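Local coordinates for protein aryl acylamidase (bacterium CSBL00001, PDB 4YJ6) that probably hydrolyses the amide bond of aryl acylamides, splitting them into an arylamine and a carboxylate, as an amidase signature enzyme, at residues G74-V79 / L118-E123; I204-F209 / V240-D245; Y221-P226 / L435-G440; L256-A261 / Q465-V470; Q264-K269 / I471-A476. All blocks are in the same frame, centred on the assembly; numbering follows the deposited sequence.

Overall arrangement
Helix 231-241 and helix 467-480 tie most of these contacts together. Interaction 1 meets interaction 2 where K119 NZ bonds L241 O at 3.0 Å, at the last turn of helix 231-241. Interaction 2 leads on to interaction 4 through the salt bridge of R206 NE with D467 OD1, also 3.0 Å, and to interaction 3, whose centre is about 12 Å away, through I204. Interactions 4 and 5 use successive parts of helix 467-480, their centres about 10 Å apart. In interaction 3 the side chain of N437 lies about 6 Å from a bound phosphate, probably from the crystallisation liquor. Interactions 1 and 5 are separate, about 28 Å between centres.

Interaction 1 (G74-V79 / L118-E123); sequences GMLAGV and LKMSGE
E123 grips the turn at G74-A77 with two different oxygens, one from its side chain and one from its backbone. Its CG sits beside its own backbone N, and a bend at chi2 (-69°) folds the carboxylate back over the turn. OE1 then takes the N-H of M75 on its anti lone pair at 2.8 Å, while the CA of G74 lies 3.3 Å from the same OE1. The main-chain O of E123 accepts the N-H of L76 in its carbonyl plane, a more bent bond of 3.0 Å. A type I beta turn is thus docked on the last turn of helix 115-122, at the mouth of a beta-alpha-beta unit: the turn leads into strand 80-84, and the helix into its parallel neighbour 126-131. With an alanine in place of E123, the M75 N-H would probably lose its carboxylate acceptor, and the turn would keep only the main-chain half of the grip. The methyl CE of selenomethionine M75 closes over the carboxylate, 3.5 Å from E123 CD. Further in, L76 and selenomethionine M120 meet at their ends, L76 CD1 lying 3.6 Å from CE and 3.7 Å from SE of M120, with V240 of helix 231-241 touching both.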
# COMPACT_ATOMS: atom_id res chain seq x y z
N GLY A 74 -20.39 -14.23 -2.67
CA GLY A 74 -19.67 -13.49 -1.65
C GLY A 74 -19.96 -12.00 -1.62
O GLY A 74 -20.66 -11.43 -2.47
N MSE A 75 -19.41 -11.34 -0.61
CA MSE A 75 -19.78 -9.95 -0.38
C MSE A 75 -19.14 -8.97 -1.39
O MSE A 75 -19.52 -7.80 -1.46
CB MSE A 75 -19.48 -9.55 1.06
CG MSE A 75 -18.08 -9.16 1.37
SE MSE A 75 -17.97 -8.77 3.35
CE MSE A 75 -18.12 -10.72 3.77
N LEU A 76 -18.13 -9.44 -2.13
CA LEU A 76 -17.52 -8.63 -3.19
C LEU A 76 -17.77 -9.29 -4.55
O LEU A 76 -16.99 -9.14 -5.48
CB LEU A 76 -16.01 -8.47 -2.96
CG LEU A 76 -15.68 -7.57 -1.77
CD1 LEU A 76 -14.14 -7.53 -1.61
CD2 LEU A 76 -16.19 -6.18 -1.97
N ALA A 77 -18.88 -10.00 -4.67
CA ALA A 77 -19.11 -10.75 -5.90
C ALA A 77 -19.00 -9.90 -7.17
O ALA A 77 -19.76 -8.93 -7.38
CB ALA A 77 -20.49 -11.49 -5.84
N GLY A 78 -18.05 -10.27 -8.02
CA GLY A 78 -17.88 -9.64 -9.31
C GLY A 78 -16.92 -8.45 -9.32
O GLY A 78 -16.63 -7.91 -10.37
N VAL A 79 -16.42 -8.03 -8.16
CA VAL A 79 -15.52 -6.88 -8.14
C VAL A 79 -14.17 -7.30 -8.71
O VAL A 79 -13.56 -8.21 -8.17
CB VAL A 79 -15.33 -6.39 -6.70
CG1 VAL A 79 -14.23 -5.28 -6.64
CG2 VAL A 79 -16.64 -5.88 -6.16
N LEU A 118 -6.26 -14.69 -1.43
CA LEU A 118 -7.05 -15.71 -0.75
C LEU A 118 -8.38 -15.12 -0.30
O LEU A 118 -9.45 -15.64 -0.64
CB LEU A 118 -6.28 -16.24 0.46
CG LEU A 118 -7.08 -17.24 1.30
CD1 LEU A 118 -7.31 -18.53 0.51
CD2 LEU A 118 -6.37 -17.53 2.61
N LYS A 119 -8.33 -14.03 0.47
CA LYS A 119 -9.57 -13.56 1.09
C LYS A 119 -10.45 -12.81 0.11
O LYS A 119 -11.69 -12.92 0.18
CB LYS A 119 -9.23 -12.72 2.33
CG LYS A 119 -8.53 -13.62 3.37
CD LYS A 119 -8.61 -13.04 4.74
CE LYS A 119 -9.97 -13.27 5.37
NZ LYS A 119 -10.00 -12.54 6.67
N MSE A 120 -9.84 -12.10 -0.83
CA MSE A 120 -10.67 -11.40 -1.81
C MSE A 120 -11.40 -12.39 -2.71
O MSE A 120 -12.63 -12.28 -2.91
CB MSE A 120 -9.82 -10.44 -2.64
CG MSE A 120 -9.14 -9.34 -1.80
SE MSE A 120 -10.49 -8.11 -1.16
CE MSE A 120 -10.81 -7.07 -2.80
N SER A 121 -10.69 -13.38 -3.24
CA SER A 121 -11.36 -14.40 -4.07
C SER A 121 -12.37 -15.21 -3.25
O SER A 121 -13.40 -15.66 -3.79
CB SER A 121 -10.33 -15.30 -4.75
OG SER A 121 -9.69 -16.14 -3.80
N GLY A 122 -12.09 -15.40 -1.96
CA GLY A 122 -13.02 -16.05 -1.07
C GLY A 122 -14.40 -15.42 -1.00
O GLY A 122 -15.39 -16.11 -0.76
N GLU A 123 -14.48 -14.10 -1.18
CA GLU A 123 -15.75 -13.39 -1.20
C GLU A 123 -16.12 -12.97 -2.62
O GLU A 123 -16.87 -12.02 -2.84
CB GLU A 123 -15.67 -12.20 -0.23
CG GLU A 123 -15.63 -12.66 1.22
CD GLU A 123 -16.94 -13.29 1.72
OE1 GLU A 123 -18.01 -13.02 1.16
OE2 GLU A 123 -16.88 -14.07 2.70

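Interaction 2 (I204-F209 / V240-D245); sequences IGRVPF and VLHGFD
R206 and G243 share the one direct hydrogen bond: G243 N lies almost on the line of the R206 C=O bond, 2.9 Å from R206 O. The CA of H242 adds a CA-H...O contact to the same oxygen. A water lies within bonding distance of G205 O and G243 O, but it has more acceptors than protons, so the two bonds need not coexist.

Carbon makes the remaining contacts. P208 wedges its ring among backbone oxygens, CD 3.5 Å from L241 O and CG 3.5 Å from G243 O, and the D245 side chain crosses the ring at about a right angle, its CB 3.8 Å from P208 CG. V207 CG2 packs on L241 CB at 4.0 Å. R206 and H242 run side by side, R206 CG 3.8 Å from H242 CB, with guanidinium and imidazole planes 73° apart. H242 ND1 is hydrogen-bonded to M238 O and NE2 to L256 N; R206 NE forms a salt bridge with D467. The chain leaves helix 231-241 at H242, and G243 follows with backbone angles that call for glycine. Over this helix end folds the connection between strands 198-201 and 223-228, antiparallel neighbours in the large mixed sheet of the amidase signature fold.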
# COMPACT_ATOMS: atom_id res chain seq x y z
N ILE A 204 -1.61 -3.62 13.31
CA ILE A 204 -0.96 -4.93 13.29
C ILE A 204 -1.94 -5.99 13.88
O ILE A 204 -2.61 -5.78 14.89
CB ILE A 204 0.45 -4.90 14.00
CG1 ILE A 204 1.13 -6.28 13.90
CG2 ILE A 204 0.30 -4.51 15.51
CD1 ILE A 204 1.51 -6.72 12.40
N GLY A 205 -1.99 -7.15 13.21
CA GLY A 205 -2.89 -8.23 13.62
C GLY A 205 -4.30 -8.15 13.09
O GLY A 205 -5.07 -9.10 13.27
N ARG A 206 -4.68 -7.03 12.48
CA ARG A 206 -6.04 -6.85 11.97
C ARG A 206 -6.28 -7.70 10.72
O ARG A 206 -7.30 -8.37 10.61
CB ARG A 206 -6.27 -5.35 11.65
CG ARG A 206 -7.70 -5.03 11.16
CD ARG A 206 -8.73 -5.27 12.28
NE ARG A 206 -8.54 -4.29 13.34
CZ ARG A 206 -8.82 -4.48 14.63
NH1 ARG A 206 -9.28 -5.64 15.08
NH2 ARG A 206 -8.65 -3.48 15.49
N VAL A 207 -5.36 -7.66 9.77
CA VAL A 207 -5.40 -8.53 8.57
C VAL A 207 -4.25 -9.53 8.68
O VAL A 207 -3.11 -9.16 8.98
CB VAL A 207 -5.19 -7.65 7.29
CG1 VAL A 207 -5.13 -8.51 5.99
CG2 VAL A 207 -6.29 -6.62 7.19
N PRO A 208 -4.53 -10.82 8.47
CA PRO A 208 -3.44 -11.80 8.63
C PRO A 208 -2.27 -11.51 7.71
O PRO A 208 -2.48 -11.04 6.57
CB PRO A 208 -4.10 -13.15 8.19
CG PRO A 208 -5.59 -12.93 8.28
CD PRO A 208 -5.83 -11.42 8.11
N PHE A 209 -1.05 -11.73 8.18
CA PHE A 209 0.12 -11.67 7.31
C PHE A 209 0.89 -12.96 7.51
O PHE A 209 1.21 -13.30 8.65
CB PHE A 209 1.03 -10.47 7.68
CG PHE A 209 2.00 -10.15 6.58
CD1 PHE A 209 3.14 -10.93 6.40
CD2 PHE A 209 1.73 -9.13 5.68
CE1 PHE A 209 4.02 -10.68 5.34
CE2 PHE A 209 2.61 -8.84 4.61
CZ PHE A 209 3.77 -9.63 4.45
N VAL A 240 -13.77 -7.78 4.31
CA VAL A 240 -13.33 -9.06 3.80
C VAL A 240 -11.95 -9.45 4.32
O VAL A 240 -11.73 -10.59 4.69
CB VAL A 240 -13.33 -9.03 2.24
CG1 VAL A 240 -12.61 -10.31 1.61
CG2 VAL A 240 -14.78 -8.96 1.74
N LEU A 241 -11.02 -8.49 4.34
CA LEU A 241 -9.61 -8.81 4.59
C LEU A 241 -9.33 -9.08 6.05
O LEU A 241 -8.50 -9.94 6.36
CB LEU A 241 -8.71 -7.64 4.14
CG LEU A 241 -8.61 -7.50 2.60
CD1 LEU A 241 -7.92 -6.18 2.25
CD2 LEU A 241 -7.83 -8.69 1.98
N HIS A 242 -9.96 -8.34 6.96
CA HIS A 242 -9.59 -8.49 8.37
C HIS A 242 -10.11 -9.81 8.94
O HIS A 242 -11.03 -10.44 8.39
CB HIS A 242 -10.07 -7.29 9.22
CG HIS A 242 -11.46 -7.46 9.77
ND1 HIS A 242 -12.58 -7.33 8.98
CD2 HIS A 242 -11.90 -7.72 11.02
CE1 HIS A 242 -13.66 -7.52 9.73
NE2 HIS A 242 -13.27 -7.76 10.97
N GLY A 243 -9.51 -10.22 10.06
CA GLY A 243 -10.05 -11.32 10.85
C GLY A 243 -9.00 -12.30 11.34
O GLY A 243 -7.90 -12.40 10.82
N PHE A 244 -9.37 -13.03 12.38
CA PHE A 244 -8.48 -13.96 13.06
C PHE A 244 -7.90 -15.03 12.13
O PHE A 244 -8.61 -15.62 11.30
CB PHE A 244 -9.27 -14.63 14.20
CG PHE A 244 -8.47 -15.62 14.98
CD1 PHE A 244 -7.42 -15.20 15.78
CD2 PHE A 244 -8.78 -16.98 14.93
CE1 PHE A 244 -6.69 -16.12 16.52
CE2 PHE A 244 -8.04 -17.92 15.66
CZ PHE A 244 -7.01 -17.49 16.47
N ASP A 245 -6.60 -15.29 12.29
CA ASP A 245 -5.98 -16.47 11.68
C ASP A 245 -4.90 -16.90 12.66
O ASP A 245 -3.94 -16.14 12.89
CB ASP A 245 -5.36 -16.09 10.34
CG ASP A 245 -4.70 -17.27 9.64
OD1 ASP A 245 -4.35 -18.25 10.31
OD2 ASP A 245 -4.56 -17.21 8.41
O HOH W 1 -5.33 -11.53 11.63

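Interaction 3 (Y221-P226 / L435-G440); sequences YLYEGP and LTNFSG
Y223 and T436 join the beginning of strand 223-228, in the large mixed sheet of the amidase signature fold, to the short helix 434-439. The CB of Y223 points toward that helix, and chi1 of -49° sets the ring beside the backbone N of Y223 itself rather than its carbonyl carbon. Along the ring edge, CD2 and then CE2 pass the amide nitrogen of N437, with CE2 coming to 3.3 Å from ND2; ring and amide planes are 52° apart. One face lies over the carbonyl carbon of Y221, offset toward the rim. CZ is 3.9 Å from T436 O, and at the tip OH donates to that oxygen at 2.8 Å, from 33° out of the carbonyl plane. G440 N, closing the helix, reaches T436 O from the opposite face, so the oxygen carries two donors. A phenylalanine in place of Y223 would probably cost T436 O its hydroxyl donor, leaving the bond from G440 N.

The chain before the strand is held by a reciprocal pair with N437. Y221 N donates to N437 O at 2.9 Å, and N437 ND2 returns a straight bond to Y221 O of 3.1 Å, while also bonding D183. A phosphate ion is bound about 6 Å from this amide side chain. Y221 brings the CD2-CE2 side of its ring up to the helix end, where R378 makes a cation-pi contact; its CD2 approaches G440 CA to 3.3 Å, and a CB on that glycine would collide with CE2.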
# COMPACT_ATOMS: atom_id res chain seq x y z
N TYR A 221 6.84 -4.22 11.33
CA TYR A 221 5.51 -4.77 11.08
C TYR A 221 5.20 -4.72 9.57
O TYR A 221 5.42 -3.70 8.92
CB TYR A 221 4.47 -3.94 11.83
CG TYR A 221 4.46 -4.06 13.34
CD1 TYR A 221 4.38 -5.30 13.96
CD2 TYR A 221 4.50 -2.91 14.14
CE1 TYR A 221 4.33 -5.40 15.35
CE2 TYR A 221 4.42 -3.01 15.53
CZ TYR A 221 4.34 -4.26 16.12
OH TYR A 221 4.25 -4.37 17.48
N LEU A 222 4.60 -5.80 9.05
CA LEU A 222 4.24 -5.89 7.63
C LEU A 222 2.73 -6.05 7.54
O LEU A 222 2.13 -6.79 8.34
CB LEU A 222 4.86 -7.15 6.99
CG LEU A 222 6.38 -7.29 7.21
CD1 LEU A 222 6.90 -8.61 6.53
CD2 LEU A 222 7.11 -6.08 6.62
N TYR A 223 2.14 -5.39 6.56
CA TYR A 223 0.70 -5.38 6.41
C TYR A 223 0.27 -5.62 4.97
O TYR A 223 0.95 -5.18 4.02
CB TYR A 223 0.19 -3.97 6.73
CG TYR A 223 0.69 -3.36 8.01
CD1 TYR A 223 0.09 -3.68 9.24
CD2 TYR A 223 1.74 -2.43 8.00
CE1 TYR A 223 0.51 -3.10 10.44
CE2 TYR A 223 2.18 -1.83 9.23
CZ TYR A 223 1.55 -2.19 10.42
OH TYR A 223 1.94 -1.61 11.61
N GLU A 224 -0.89 -6.26 4.79
CA GLU A 224 -1.60 -6.20 3.50
C GLU A 224 -2.84 -5.35 3.66
O GLU A 224 -3.48 -5.36 4.72
CB GLU A 224 -1.99 -7.61 3.03
CG GLU A 224 -0.74 -8.53 2.83
CD GLU A 224 -0.95 -9.69 1.88
OE1 GLU A 224 -1.74 -9.59 0.92
OE2 GLU A 224 -0.27 -10.73 2.11
N GLY A 225 -3.20 -4.61 2.62
CA GLY A 225 -4.40 -3.79 2.70
C GLY A 225 -4.76 -3.21 1.35
O GLY A 225 -4.02 -3.36 0.39
N PRO A 226 -5.91 -2.54 1.28
CA PRO A 226 -6.49 -2.05 0.04
C PRO A 226 -6.05 -0.64 -0.34
O PRO A 226 -5.85 0.21 0.54
CB PRO A 226 -7.98 -2.08 0.33
CG PRO A 226 -8.05 -1.68 1.79
CD PRO A 226 -6.81 -2.33 2.42
N LEU A 435 7.18 5.11 10.21
CA LEU A 435 7.03 5.14 11.68
C LEU A 435 5.97 4.13 12.15
O LEU A 435 6.13 3.56 13.23
CB LEU A 435 6.68 6.52 12.19
CG LEU A 435 7.74 7.57 11.89
CD1 LEU A 435 7.23 8.96 12.36
CD2 LEU A 435 9.05 7.22 12.57
N THR A 436 4.88 3.91 11.40
CA THR A 436 3.85 2.97 11.88
C THR A 436 4.21 1.53 11.57
O THR A 436 3.62 0.61 12.12
CB THR A 436 2.46 3.25 11.29
OG1 THR A 436 2.49 3.02 9.88
CG2 THR A 436 2.05 4.71 11.54
N ASN A 437 5.20 1.30 10.70
CA ASN A 437 5.76 -0.06 10.61
C ASN A 437 6.64 -0.34 11.83
O ASN A 437 6.82 -1.48 12.21
CB ASN A 437 6.55 -0.24 9.31
CG ASN A 437 5.70 0.03 8.10
OD1 ASN A 437 5.69 1.15 7.60
ND2 ASN A 437 4.95 -0.97 7.64
N PHE A 438 7.22 0.70 12.43
CA PHE A 438 7.84 0.49 13.74
C PHE A 438 6.79 0.30 14.84
O PHE A 438 6.96 -0.55 15.72
CB PHE A 438 8.67 1.72 14.15
CG PHE A 438 9.94 1.89 13.39
CD1 PHE A 438 10.55 0.82 12.75
CD2 PHE A 438 10.58 3.12 13.39
CE1 PHE A 438 11.78 1.01 12.05
CE2 PHE A 438 11.79 3.31 12.73
CZ PHE A 438 12.39 2.26 12.07
N SER A 439 5.71 1.08 14.79
CA SER A 439 4.84 1.19 15.96
C SER A 439 3.55 0.38 15.99
O SER A 439 3.04 0.10 17.09
CB SER A 439 4.50 2.67 16.22
OG SER A 439 3.54 3.14 15.28
N GLY A 440 3.03 0.02 14.81
CA GLY A 440 1.91 -0.92 14.72
C GLY A 440 0.55 -0.24 14.63
O GLY A 440 -0.46 -0.90 14.48

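Interaction 4 (L256-A261 / Q465-V470); sequences LDFTSA and QADLDV
L468 fits its side chain between F258 and A261, and this is where the contact is dense. With CG beside its backbone N and the chain continuing extended (chi2 -168°), it sends CD2 to within 3.6 Å of F258 CA. The same methyl stands over one face of the F258 ring, 4.1 Å above the plane and displaced toward the rim. A261 CB presses on the helix backbone, 3.4 Å from L468 O, and next door D467 CB meets F258 CE2 obliquely at 3.7 Å. The carboxylate of D467 turns to S203 and R206, while its CB faces the ring.

What presents F258 and A261 is an Asx turn at D257. Its OD1 accepts from T259 N, above the carboxylate plane, and from T259 OG1 on the syn side at 2.7 Å, and a run of helical backbone angles follows through A261. The residues that follow D257, F258 and A261 among them, pack on the first turn of helix 467-480, with A466 at the N-cap position.

Toward solvent the fit slackens. The other methyl of L468, CD1, has S260 OG at 4.0 Å and L256 CD2 at 4.4 Å. No hydrogen bond crosses between the segments. The S260 hydroxyl spends its proton within its own loop, S260 OG donating to D257 O over 2.7 Å.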
# COMPACT_ATOMS: atom_id res chain seq x y z
N LEU A 256 -15.01 -6.89 13.22
CA LEU A 256 -15.48 -5.49 13.13
C LEU A 256 -16.34 -5.31 11.89
O LEU A 256 -16.24 -6.08 10.94
CB LEU A 256 -14.29 -4.54 12.99
CG LEU A 256 -13.30 -4.52 14.14
CD1 LEU A 256 -12.11 -3.60 13.78
CD2 LEU A 256 -14.00 -4.05 15.42
N ASP A 257 -17.16 -4.27 11.88
CA ASP A 257 -17.81 -3.87 10.65
C ASP A 257 -17.26 -2.48 10.32
O ASP A 257 -17.64 -1.48 10.90
CB ASP A 257 -19.34 -3.84 10.81
CG ASP A 257 -20.04 -3.25 9.61
OD1 ASP A 257 -19.39 -3.02 8.58
OD2 ASP A 257 -21.28 -3.01 9.70
N PHE A 258 -16.33 -2.44 9.37
CA PHE A 258 -15.67 -1.19 9.01
C PHE A 258 -16.67 -0.18 8.44
O PHE A 258 -16.44 1.03 8.52
CB PHE A 258 -14.58 -1.50 7.97
CG PHE A 258 -13.30 -2.02 8.59
CD1 PHE A 258 -13.23 -3.31 9.12
CD2 PHE A 258 -12.18 -1.19 8.66
CE1 PHE A 258 -12.03 -3.78 9.71
CE2 PHE A 258 -10.97 -1.65 9.22
CZ PHE A 258 -10.91 -2.96 9.76
N THR A 259 -17.75 -0.66 7.82
CA THR A 259 -18.70 0.30 7.23
C THR A 259 -19.47 1.06 8.30
O THR A 259 -20.05 2.11 8.01
CB THR A 259 -19.71 -0.39 6.24
OG1 THR A 259 -20.60 -1.23 6.96
CG2 THR A 259 -18.97 -1.19 5.17
N SER A 260 -19.48 0.55 9.52
CA SER A 260 -20.23 1.18 10.59
C SER A 260 -19.63 2.54 10.98
O SER A 260 -20.31 3.37 11.58
CB SER A 260 -20.33 0.28 11.83
OG SER A 260 -19.08 0.18 12.52
N ALA A 261 -18.38 2.75 10.63
CA ALA A 261 -17.67 3.99 10.99
C ALA A 261 -17.82 5.09 9.93
O ALA A 261 -17.47 6.26 10.20
CB ALA A 261 -16.20 3.67 11.17
N GLN A 465 -5.14 -0.41 17.30
CA GLN A 465 -6.43 -1.10 17.09
C GLN A 465 -7.62 -0.17 16.84
O GLN A 465 -8.77 -0.64 16.81
CB GLN A 465 -6.71 -2.13 18.20
CG GLN A 465 -5.90 -3.43 17.92
CD GLN A 465 -5.80 -4.29 19.16
OE1 GLN A 465 -6.70 -5.05 19.48
NE2 GLN A 465 -4.71 -4.13 19.89
N ALA A 466 -7.35 1.11 16.59
CA ALA A 466 -8.44 2.05 16.33
C ALA A 466 -8.67 2.23 14.82
O ALA A 466 -8.82 3.35 14.31
CB ALA A 466 -8.17 3.42 17.03
N ASP A 467 -8.74 1.12 14.10
CA ASP A 467 -9.01 1.17 12.67
C ASP A 467 -10.29 1.93 12.36
O ASP A 467 -10.35 2.67 11.37
CB ASP A 467 -9.17 -0.25 12.12
CG ASP A 467 -7.95 -1.12 12.34
OD1 ASP A 467 -7.69 -1.44 13.52
OD2 ASP A 467 -7.24 -1.41 11.35
N LEU A 468 -11.33 1.74 13.17
CA LEU A 468 -12.61 2.39 12.81
C LEU A 468 -12.49 3.92 12.99
O LEU A 468 -13.10 4.66 12.25
CB LEU A 468 -13.76 1.87 13.70
CG LEU A 468 -14.09 0.38 13.49
CD1 LEU A 468 -15.41 -0.04 14.16
CD2 LEU A 468 -14.15 0.07 12.06
N ASP A 469 -11.67 4.39 13.93
CA ASP A 469 -11.47 5.84 14.09
C ASP A 469 -10.82 6.40 12.82
O ASP A 469 -11.11 7.52 12.39
CB ASP A 469 -10.53 6.15 15.27
CG ASP A 469 -11.20 6.03 16.64
OD1 ASP A 469 -12.45 5.94 16.71
OD2 ASP A 469 -10.46 6.07 17.66
N VAL A 470 -9.90 5.64 12.24
CA VAL A 470 -9.22 6.07 11.01
C VAL A 470 -10.24 6.13 9.88
O VAL A 470 -10.26 7.09 9.11
CB VAL A 470 -8.05 5.15 10.64
CG1 VAL A 470 -7.41 5.59 9.29
CG2 VAL A 470 -6.99 5.17 11.75

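Interaction 5 (Q264-K269 / I471-A476); sequences QGVRGK and IAASAA
V266 turns its CG1 anti to its own carbonyl carbon (chi1 -64°), which swings this methyl onto helix 467-480 to rest 3.6 Å from A473 CA. From there it also touches the A473 methyl. A476 CB lies at 4.1 Å from V266 CG1. Just upstream G265 has a positive phi of 76°, an angle that favours glycine, and its CA passes 4.4 Å from A476 CB. At the outer margin Q264 lays its CB against A472 CB at 4.0 Å, and its extended chain keeps OE1 near the same methyl.

A water bridges the loop and the helix. It accepts from G265 N at 2.9 Å and donates to A472 O at 2.8 Å, an oxygen that already receives the helical N-H of A476. Beyond V266 the chain makes a type II beta turn to K269, with G268 at its positive-phi position, and enters strand 270-273 of the large mixed sheet. The helix thus lies against the loop that feeds one of the sheet's strands.

Across the segments every direct contact is apolar or van der Waals, and alanine methyls let the loop come close to the helix backbone. The water carries the polar link, serving a loop N-H and an already bonded helix carbonyl together.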
# COMPACT_ATOMS: atom_id res chain seq x y z
N GLN A 264 -19.84 8.16 11.09
CA GLN A 264 -19.68 8.50 12.48
C GLN A 264 -19.28 9.97 12.72
O GLN A 264 -19.65 10.55 13.74
CB GLN A 264 -18.59 7.62 13.03
CG GLN A 264 -18.41 7.70 14.48
CD GLN A 264 -17.64 6.50 14.97
OE1 GLN A 264 -16.59 6.65 15.59
NE2 GLN A 264 -18.15 5.28 14.66
N GLY A 265 -18.51 10.55 11.80
CA GLY A 265 -18.01 11.91 11.97
C GLY A 265 -16.87 11.99 12.99
O GLY A 265 -16.38 10.97 13.48
N VAL A 266 -16.42 13.21 13.30
CA VAL A 266 -15.27 13.39 14.20
C VAL A 266 -15.58 14.47 15.25
O VAL A 266 -14.68 15.01 15.88
CB VAL A 266 -14.00 13.83 13.43
CG1 VAL A 266 -13.57 12.71 12.43
CG2 VAL A 266 -14.27 15.11 12.66
N ARG A 267 -16.86 14.75 15.45
CA ARG A 267 -17.23 15.80 16.40
C ARG A 267 -16.70 15.46 17.78
O ARG A 267 -16.93 14.35 18.28
CB ARG A 267 -18.75 15.90 16.49
CG ARG A 267 -19.37 16.83 15.51
CD ARG A 267 -20.39 17.77 16.23
NE ARG A 267 -19.99 19.16 16.10
CZ ARG A 267 -19.99 19.83 14.95
NH1 ARG A 267 -20.38 19.23 13.83
NH2 ARG A 267 -19.59 21.10 14.92
N GLY A 268 -16.00 16.43 18.38
CA GLY A 268 -15.48 16.27 19.73
C GLY A 268 -14.13 15.58 19.81
O GLY A 268 -13.52 15.51 20.88
N LYS A 269 -13.64 15.05 18.69
CA LYS A 269 -12.35 14.37 18.73
C LYS A 269 -11.22 15.35 18.94
O LYS A 269 -11.30 16.49 18.49
CB LYS A 269 -12.13 13.59 17.43
CG LYS A 269 -13.13 12.43 17.27
CD LYS A 269 -13.02 11.40 18.41
CE LYS A 269 -13.88 10.16 18.09
NZ LYS A 269 -13.93 9.25 19.26
N ILE A 471 -11.07 5.10 9.75
CA ILE A 471 -12.12 5.10 8.73
C ILE A 471 -13.04 6.33 8.96
O ILE A 471 -13.37 7.03 8.03
CB ILE A 471 -12.98 3.82 8.77
CG1 ILE A 471 -12.16 2.59 8.33
CG2 ILE A 471 -14.21 3.96 7.91
CD1 ILE A 471 -11.79 2.58 6.83
N ALA A 472 -13.46 6.55 10.20
CA ALA A 472 -14.43 7.64 10.48
C ALA A 472 -13.84 8.99 10.06
O ALA A 472 -14.49 9.81 9.36
CB ALA A 472 -14.78 7.67 11.95
N ALA A 473 -12.61 9.25 10.47
CA ALA A 473 -11.97 10.52 10.10
C ALA A 473 -11.76 10.64 8.58
O ALA A 473 -11.89 11.73 7.99
CB ALA A 473 -10.63 10.65 10.83
N SER A 474 -11.38 9.53 7.94
CA SER A 474 -11.14 9.52 6.51
C SER A 474 -12.43 9.86 5.78
O SER A 474 -12.41 10.64 4.83
CB SER A 474 -10.65 8.12 6.05
OG SER A 474 -9.40 7.81 6.66
N ALA A 475 -13.54 9.22 6.17
CA ALA A 475 -14.80 9.45 5.45
C ALA A 475 -15.29 10.87 5.71
O ALA A 475 -15.88 11.48 4.83
CB ALA A 475 -15.87 8.44 5.88
N ALA A 476 -15.08 11.37 6.92
CA ALA A 476 -15.48 12.75 7.23
C ALA A 476 -14.71 13.73 6.35
O ALA A 476 -15.27 14.71 5.79
CB ALA A 476 -15.25 13.01 8.71
O HOH W 2 -17.25 9.75 9.33